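Local coordinates for light Chain (Clostridium botulinum, PDB 6BVD), which is the zinc metalloprotease domain of the mosaic botulinum neurotoxin type HA and probably cleaves a neuronal SNARE protein, as its family does, at residues K289-Y294 against V336-F341. Numbering follows the deposited sequence.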
ATOM      1  N   LYS A 289     -13.745 -30.422  25.507  1.00 23.80           N
ATOM      2  CA  LYS A 289     -12.618 -31.166  24.942  1.00 24.19           C
ATOM      3  C   LYS A 289     -11.341 -30.315  25.021  1.00 28.91           C
ATOM      4  O   LYS A 289     -10.288 -30.804  25.461  1.00 31.74           O
ATOM      5  CB  LYS A 289     -12.887 -31.564  23.496  1.00 21.94           C
ATOM      6  CG  LYS A 289     -11.706 -32.260  22.817  1.00 30.12           C
ATOM      7  CD  LYS A 289     -11.974 -32.482  21.333  1.00 37.04           C
ATOM      8  CE  LYS A 289     -12.350 -31.129  20.633  1.00 38.58           C
ATOM      9  NZ  LYS A 289     -11.195 -30.190  20.259  1.00 33.12           N
ATOM     10  N   VAL A 290     -11.439 -29.046  24.616  1.00 24.84           N
ATOM     11  CA  VAL A 290     -10.257 -28.167  24.611  1.00 27.96           C
ATOM     12  C   VAL A 290      -9.751 -27.960  26.033  1.00 24.93           C
ATOM     13  O   VAL A 290      -8.539 -27.972  26.270  1.00 27.36           O
ATOM     14  CB  VAL A 290     -10.515 -26.774  23.941  1.00 27.69           C
ATOM     15  CG1 VAL A 290      -9.243 -25.870  24.027  1.00 20.19           C
ATOM     16  CG2 VAL A 290     -10.946 -26.936  22.486  1.00 17.73           C
ATOM     17  N   LEU A 291     -10.676 -27.794  26.974  1.00 19.06           N
ATOM     18  CA  LEU A 291     -10.338 -27.601  28.371  1.00 27.56           C
ATOM     19  C   LEU A 291      -9.602 -28.808  28.949  1.00 29.37           C
ATOM     20  O   LEU A 291      -8.611 -28.662  29.666  1.00 33.54           O
ATOM     21  CB  LEU A 291     -11.604 -27.325  29.195  1.00 26.93           C
ATOM     22  CG  LEU A 291     -11.439 -27.296  30.714  1.00 31.41           C
ATOM     23  CD1 LEU A 291     -10.463 -26.172  31.116  1.00 29.66           C
ATOM     24  CD2 LEU A 291     -12.773 -27.145  31.427  1.00 28.57           C
ATOM     25  N   SER A 292     -10.100 -29.998  28.631  1.00 24.24           N
ATOM     26  CA  SER A 292      -9.430 -31.205  29.034  1.00 28.31           C
ATOM     27  C   SER A 292      -8.004 -31.313  28.415  1.00 35.24           C
ATOM     28  O   SER A 292      -7.043 -31.672  29.114  1.00 34.14           O
ATOM     29  CB  SER A 292     -10.301 -32.402  28.643  1.00 30.17           C
ATOM     30  OG  SER A 292      -9.630 -33.605  28.885  1.00 37.72           O
ATOM     31  N   ASP A 293      -7.853 -30.970  27.142  1.00 26.81           N
ATOM     32  CA  ASP A 293      -6.529 -31.022  26.486  1.00 32.55           C
ATOM     33  C   ASP A 293      -5.558 -29.997  27.089  1.00 31.72           C
ATOM     34  O   ASP A 293      -4.372 -30.289  27.271  1.00 27.51           O
ATOM     35  CB  ASP A 293      -6.640 -30.771  24.990  1.00 27.76           C
ATOM     36  CG  ASP A 293      -7.289 -31.935  24.239  1.00 34.00           C
ATOM     37  OD1 ASP A 293      -7.275 -33.049  24.760  1.00 32.49           O
ATOM     38  OD2 ASP A 293      -7.750 -31.727  23.099  1.00 29.76           O
ATOM     39  N   TYR A 294      -6.047 -28.795  27.384  1.00 22.90           N
ATOM     40  CA  TYR A 294      -5.153 -27.785  27.982  1.00 25.67           C
ATOM     41  C   TYR A 294      -4.753 -28.143  29.405  1.00 22.87           C
ATOM     42  O   TYR A 294      -3.626 -27.829  29.791  1.00 21.47           O
ATOM     43  CB  TYR A 294      -5.766 -26.378  27.963  1.00 23.93           C
ATOM     44  CG  TYR A 294      -5.777 -25.730  26.605  1.00 21.40           C
ATOM     45  CD1 TYR A 294      -5.373 -26.436  25.475  1.00 23.22           C
ATOM     46  CD2 TYR A 294      -6.192 -24.415  26.447  1.00 18.15           C
ATOM     47  CE1 TYR A 294      -5.381 -25.858  24.254  1.00 21.00           C
ATOM     48  CE2 TYR A 294      -6.199 -23.823  25.207  1.00 25.66           C
ATOM     49  CZ  TYR A 294      -5.797 -24.561  24.111  1.00 21.69           C
ATOM     50  OH  TYR A 294      -5.794 -23.974  22.871  1.00 17.13           O
ATOM     51  N   VAL A 336      -4.574 -24.870  34.979  1.00 34.01           N
ATOM     52  CA  VAL A 336      -5.579 -24.098  34.251  1.00 26.18           C
ATOM     53  C   VAL A 336      -6.419 -23.261  35.221  1.00 35.77           C
ATOM     54  O   VAL A 336      -6.936 -23.767  36.221  1.00 41.07           O
ATOM     55  CB  VAL A 336      -6.474 -25.007  33.386  1.00 25.08           C
ATOM     56  CG1 VAL A 336      -7.700 -24.237  32.839  1.00 28.19           C
ATOM     57  CG2 VAL A 336      -5.657 -25.608  32.249  1.00 28.38           C
ATOM     58  N   ASP A 337      -6.471 -21.955  34.958  1.00 33.25           N
ATOM     59  CA  ASP A 337      -7.404 -21.031  35.606  1.00 34.96           C
ATOM     60  C   ASP A 337      -8.675 -20.935  34.747  1.00 32.82           C
ATOM     61  O   ASP A 337      -8.586 -20.564  33.572  1.00 28.83           O
ATOM     62  CB  ASP A 337      -6.753 -19.654  35.782  1.00 38.34           C
ATOM     63  CG  ASP A 337      -7.726 -18.597  36.288  1.00 45.84           C
ATOM     64  OD1 ASP A 337      -8.650 -18.216  35.545  1.00 43.57           O
ATOM     65  OD2 ASP A 337      -7.551 -18.124  37.424  1.00 53.84           O
ATOM     66  N   LEU A 338      -9.833 -21.285  35.307  1.00 29.14           N
ATOM     67  CA  LEU A 338     -11.046 -21.407  34.494  1.00 32.63           C
ATOM     68  C   LEU A 338     -11.478 -20.091  33.847  1.00 35.52           C
ATOM     69  O   LEU A 338     -11.983 -20.082  32.729  1.00 39.01           O
ATOM     70  CB  LEU A 338     -12.200 -21.970  35.329  1.00 34.40           C
ATOM     71  CG  LEU A 338     -12.080 -23.453  35.688  1.00 42.72           C
ATOM     72  CD1 LEU A 338     -13.354 -23.971  36.359  1.00 47.40           C
ATOM     73  CD2 LEU A 338     -11.751 -24.297  34.465  1.00 42.85           C
ATOM     74  N   ASN A 339     -11.237 -18.979  34.526  1.00 36.85           N
ATOM     75  CA  ASN A 339     -11.625 -17.672  34.000  1.00 37.01           C
ATOM     76  C   ASN A 339     -10.706 -17.252  32.846  1.00 35.78           C
ATOM     77  O   ASN A 339     -11.169 -16.714  31.832  1.00 27.50           O
ATOM     78  CB  ASN A 339     -11.599 -16.627  35.109  1.00 36.52           C
ATOM     79  CG  ASN A 339     -12.737 -16.796  36.083  1.00 47.63           C
ATOM     80  OD1 ASN A 339     -13.844 -17.176  35.702  1.00 55.75           O
ATOM     81  ND2 ASN A 339     -12.467 -16.530  37.357  1.00 54.78           N
ATOM     82  N   LYS A 340      -9.404 -17.493  32.992  1.00 22.66           N
ATOM     83  CA  LYS A 340      -8.495 -17.200  31.896  1.00 22.44           C
ATOM     84  C   LYS A 340      -8.753 -18.143  30.707  1.00 29.85           C
ATOM     85  O   LYS A 340      -8.580 -17.754  29.553  1.00 33.65           O
ATOM     86  CB  LYS A 340      -7.032 -17.278  32.371  1.00 29.08           C
ATOM     87  CG  LYS A 340      -6.593 -16.096  33.206  1.00 36.89           C
ATOM     88  CD  LYS A 340      -5.128 -16.279  33.626  1.00 40.13           C
ATOM     89  CE  LYS A 340      -4.410 -14.953  33.793  1.00 50.99           C
ATOM     90  NZ  LYS A 340      -2.975 -15.178  34.184  1.00 53.04           N
ATOM     91  N   PHE A 341      -9.169 -19.386  30.973  1.00 37.57           N
ATOM     92  CA  PHE A 341      -9.491 -20.300  29.881  1.00 32.49           C
ATOM     93  C   PHE A 341     -10.708 -19.826  29.084  1.00 29.31           C
ATOM     94  O   PHE A 341     -10.738 -19.887  27.859  1.00 24.58           O
ATOM     95  CB  PHE A 341      -9.759 -21.719  30.377  1.00 23.89           C
ATOM     96  CG  PHE A 341     -10.139 -22.639  29.278  1.00 24.63           C
ATOM     97  CD1 PHE A 341      -9.166 -23.199  28.476  1.00 24.85           C
ATOM     98  CD2 PHE A 341     -11.479 -22.897  28.991  1.00 29.28           C
ATOM     99  CE1 PHE A 341      -9.509 -24.026  27.429  1.00 24.15           C
ATOM    100  CE2 PHE A 341     -11.826 -23.697  27.939  1.00 25.46           C
ATOM    101  CZ  PHE A 341     -10.840 -24.266  27.151  1.00 19.05           C
TER
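F341 extends its ring toward helix 280-301 with CG opposite the backbone N (chi1 178°), and L291, whose CG is likewise trans to its own N, brings a methyl over that ring. L291 CD1 sits above the ring centre, 4.0 Å from the F341 centroid and 10° off the ring normal, a CH-pi contact. F341 CZ comes within 3.5 Å of L291 N, so the ring tip abuts the helix backbone, with L291 CB over the same face. At the ring edge stand V290 CG1, 3.9 Å from F341 CZ, and Y294 CD2, 3.5 Å from F341 CE1; the Y294 and F341 rings meet obliquely, their planes at 82°. L291 CD1 also touches V336 CG1 at 3.8 Å and, more peripherally, L338 CD2. V336 CG2 packs against the backbone carbonyl of Y294. No hydrogen bond crosses this apolar contact. D337 N-caps helix 338-348 through OD1, which accepts from K340 N at 2.8 Å and weakly from N339 N. Y294 OH is hydrogen-bonded to the carbonyl oxygen of Y238. The contact joins the middle of helix 280-301 to V336 and the first turn of helix 338-348, reached from strand 334-335, with L344 and I348 continuing the packing on Y294.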